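Local coordinates for protein copper-transporting ATPase (Sulfolobus solfataricus, PDB 2YJ6) that probably couples ATP hydrolysis to the transport of heavy-metal ions across the cell membrane, this chain being its soluble catalytic part with the nucleotide-binding and phosphorylation domains, at residues E27-I32 with N197-L202. The protein carries 1 engineered substitution. Numbering follows the deposited sequence.
Sequences EIDTII and NGNKVL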
loop_
_atom_site.group_PDB
_atom_site.type_symbol
_atom_site.label_atom_id
_atom_site.label_comp_id
_atom_site.label_asym_id
_atom_site.label_seq_id
_atom_site.Cartn_x
_atom_site.Cartn_y
_atom_site.Cartn_z
ATOM N N GLU A 27 22.020 11.749 -11.249
ATOM C CA GLU A 27 22.059 10.792 -12.351
ATOM C C GLU A 27 20.729 10.077 -12.624
ATOM O O GLU A 27 20.580 9.410 -13.654
ATOM C CB GLU A 27 23.137 9.747 -12.076
ATOM C CG GLU A 27 24.339 10.281 -11.309
ATOM C CD GLU A 27 25.215 9.163 -10.753
ATOM O OE1 GLU A 27 25.164 8.037 -11.300
ATOM O OE2 GLU A 27 25.944 9.413 -9.761
ATOM N N ILE A 28 19.773 10.210 -11.705
ATOM C CA ILE A 28 18.511 9.472 -11.789
ATOM C C ILE A 28 17.772 9.749 -13.104
ATOM O O ILE A 28 17.614 10.905 -13.503
ATOM C CB ILE A 28 17.553 9.836 -10.615
ATOM C CG1 ILE A 28 18.164 9.447 -9.270
ATOM C CG2 ILE A 28 16.226 9.117 -10.766
ATOM C CD1 ILE A 28 18.317 7.957 -9.093
ATOM N N ASP A 29 17.304 8.701 -13.775
ATOM C CA ASP A 29 16.447 8.919 -14.937
ATOM C C ASP A 29 15.056 8.277 -14.821
ATOM O O ASP A 29 14.212 8.500 -15.690
ATOM C CB ASP A 29 17.136 8.445 -16.214
ATOM C CG ASP A 29 17.402 6.960 -16.208
ATOM O OD1 ASP A 29 16.439 6.199 -16.434
ATOM O OD2 ASP A 29 18.568 6.558 -15.987
ATOM N N THR A 30 14.822 7.498 -13.756
ATOM C CA THR A 30 13.559 6.762 -13.585
ATOM C C THR A 30 12.955 6.853 -12.176
ATOM O O THR A 30 13.645 6.665 -11.182
ATOM C CB THR A 30 13.716 5.273 -13.963
ATOM O OG1 THR A 30 14.200 5.162 -15.306
ATOM C CG2 THR A 30 12.388 4.546 -13.863
ATOM N N ILE A 31 11.657 7.141 -12.116
ATOM C CA ILE A 31 10.918 7.216 -10.859
ATOM C C ILE A 31 9.914 6.069 -10.754
ATOM O O ILE A 31 9.035 5.936 -11.611
ATOM C CB ILE A 31 10.078 8.491 -10.788
ATOM C CG1 ILE A 31 10.872 9.703 -11.295
ATOM C CG2 ILE A 31 9.543 8.685 -9.369
ATOM C CD1 ILE A 31 11.789 10.321 -10.251
ATOM N N ILE A 32 10.028 5.260 -9.703
ATOM C CA ILE A 32 9.110 4.141 -9.489
ATOM C C ILE A 32 8.303 4.257 -8.197
ATOM O O ILE A 32 8.859 4.391 -7.115
ATOM C CB ILE A 32 9.834 2.799 -9.476
ATOM C CG1 ILE A 32 10.432 2.525 -10.856
ATOM C CG2 ILE A 32 8.860 1.691 -9.051
ATOM C CD1 ILE A 32 11.158 1.215 -10.963
ATOM N N ASN A 197 19.864 -2.781 -17.935
ATOM C CA ASN A 197 19.934 -2.137 -19.238
ATOM C C ASN A 197 19.729 -0.630 -19.204
ATOM O O ASN A 197 18.788 -0.102 -19.797
ATOM C CB ASN A 197 19.044 -2.818 -20.288
ATOM C CG ASN A 197 17.690 -3.220 -19.746
ATOM O OD1 ASN A 197 17.438 -4.402 -19.473
ATOM N ND2 ASN A 197 16.802 -2.244 -19.601
ATOM N N GLY A 198 20.621 0.043 -18.482
ATOM C CA GLY A 198 20.841 1.463 -18.656
ATOM C C GLY A 198 20.318 2.395 -17.588
ATOM O O GLY A 198 20.956 3.398 -17.266
ATOM N N ASN A 199 19.157 2.071 -17.037
ATOM C CA ASN A 199 18.404 3.018 -16.219
ATOM C C ASN A 199 18.941 3.238 -14.807
ATOM O O ASN A 199 19.432 2.310 -14.179
ATOM C CB ASN A 199 16.946 2.582 -16.168
ATOM C CG ASN A 199 16.342 2.440 -17.550
ATOM O OD1 ASN A 199 15.410 3.162 -17.908
ATOM N ND2 ASN A 199 16.880 1.514 -18.340
ATOM N N LYS A 200 18.858 4.479 -14.326
ATOM C CA LYS A 200 19.214 4.802 -12.949
ATOM C C LYS A 200 17.930 5.047 -12.152
ATOM O O LYS A 200 17.154 5.952 -12.464
ATOM C CB LYS A 200 20.132 6.020 -12.896
ATOM C CG LYS A 200 21.575 5.717 -13.286
ATOM C CD LYS A 200 22.068 4.497 -12.536
ATOM C CE LYS A 200 23.576 4.500 -12.396
ATOM N NZ LYS A 200 24.030 3.367 -11.529
ATOM N N VAL A 201 17.702 4.233 -11.127
ATOM C CA VAL A 201 16.361 4.129 -10.555
ATOM C C VAL A 201 16.198 4.724 -9.155
ATOM O O VAL A 201 16.861 4.309 -8.206
ATOM C CB VAL A 201 15.877 2.659 -10.565
ATOM C CG1 VAL A 201 14.524 2.525 -9.882
ATOM C CG2 VAL A 201 15.809 2.144 -11.990
ATOM N N LEU A 202 15.301 5.700 -9.041
ATOM C CA LEU A 202 14.830 6.153 -7.741
ATOM C C LEU A 202 13.444 5.545 -7.410
ATOM O O LEU A 202 12.498 5.629 -8.210
ATOM C CB LEU A 202 14.800 7.674 -7.673
ATOM C CG LEU A 202 14.458 8.199 -6.275
ATOM C CD1 LEU A 202 15.093 9.551 -6.014
ATOM C CD2 LEU A 202 12.941 8.237 -6.052
#
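Thr30 and Ile31 pair in parallel with Val201 and Leu202 where two neighbouring strands begin in the Rossmann-like sheet of the haloacid dehalogenase fold that forms the phosphorylation domain of this P-type ATPase. Strand 30-34 lies between 201-205 and 154-158, and runs on to Lys35 and Thr36, which bind ATP. In the ladder Thr30 N bonds to Lys200 O, Leu202 N to Thr30 O (2.9 Å) and Ile32 N to Leu202 O. Lys200 O also takes Asp29 N, which meets it tilted 19° from the carbonyl plane, so two consecutive amides grip one oxygen. Asp29 returns the bond through its carboxylate: chi1 of 63° tucks CG over the backbone, between N and C, and places OD2 2.7 Å from Lys200 N, which sits above the carboxylate plane. With an alanine in place of Asp29, Lys200 N and Thr30 OG1 would probably lose their carboxylate acceptor, leaving Lys200 tied to this segment through its carbonyl oxygen. Lys200 lays its CB against Glu27 O, then leads away to a salt bridge with Asp218. On one face of the sheet, Ile28 crosses Leu202 at about a right angle, its CG2 3.7 Å from Leu202 CB, and both side chains reach Val219 of the next strand. On the face of Thr30 and Val201, Ile32 CD1 meets Val201 CG1 at 3.8 Å, and the same isoleucine touches Ile191 and Leu194 of helix 184-196. Thr30 OG1 donates to Asp29 OD1 at 2.7 Å, fixing the carboxylate from its second oxygen, with OG1 36° out of the carboxylate plane, on the same side as Lys200 N.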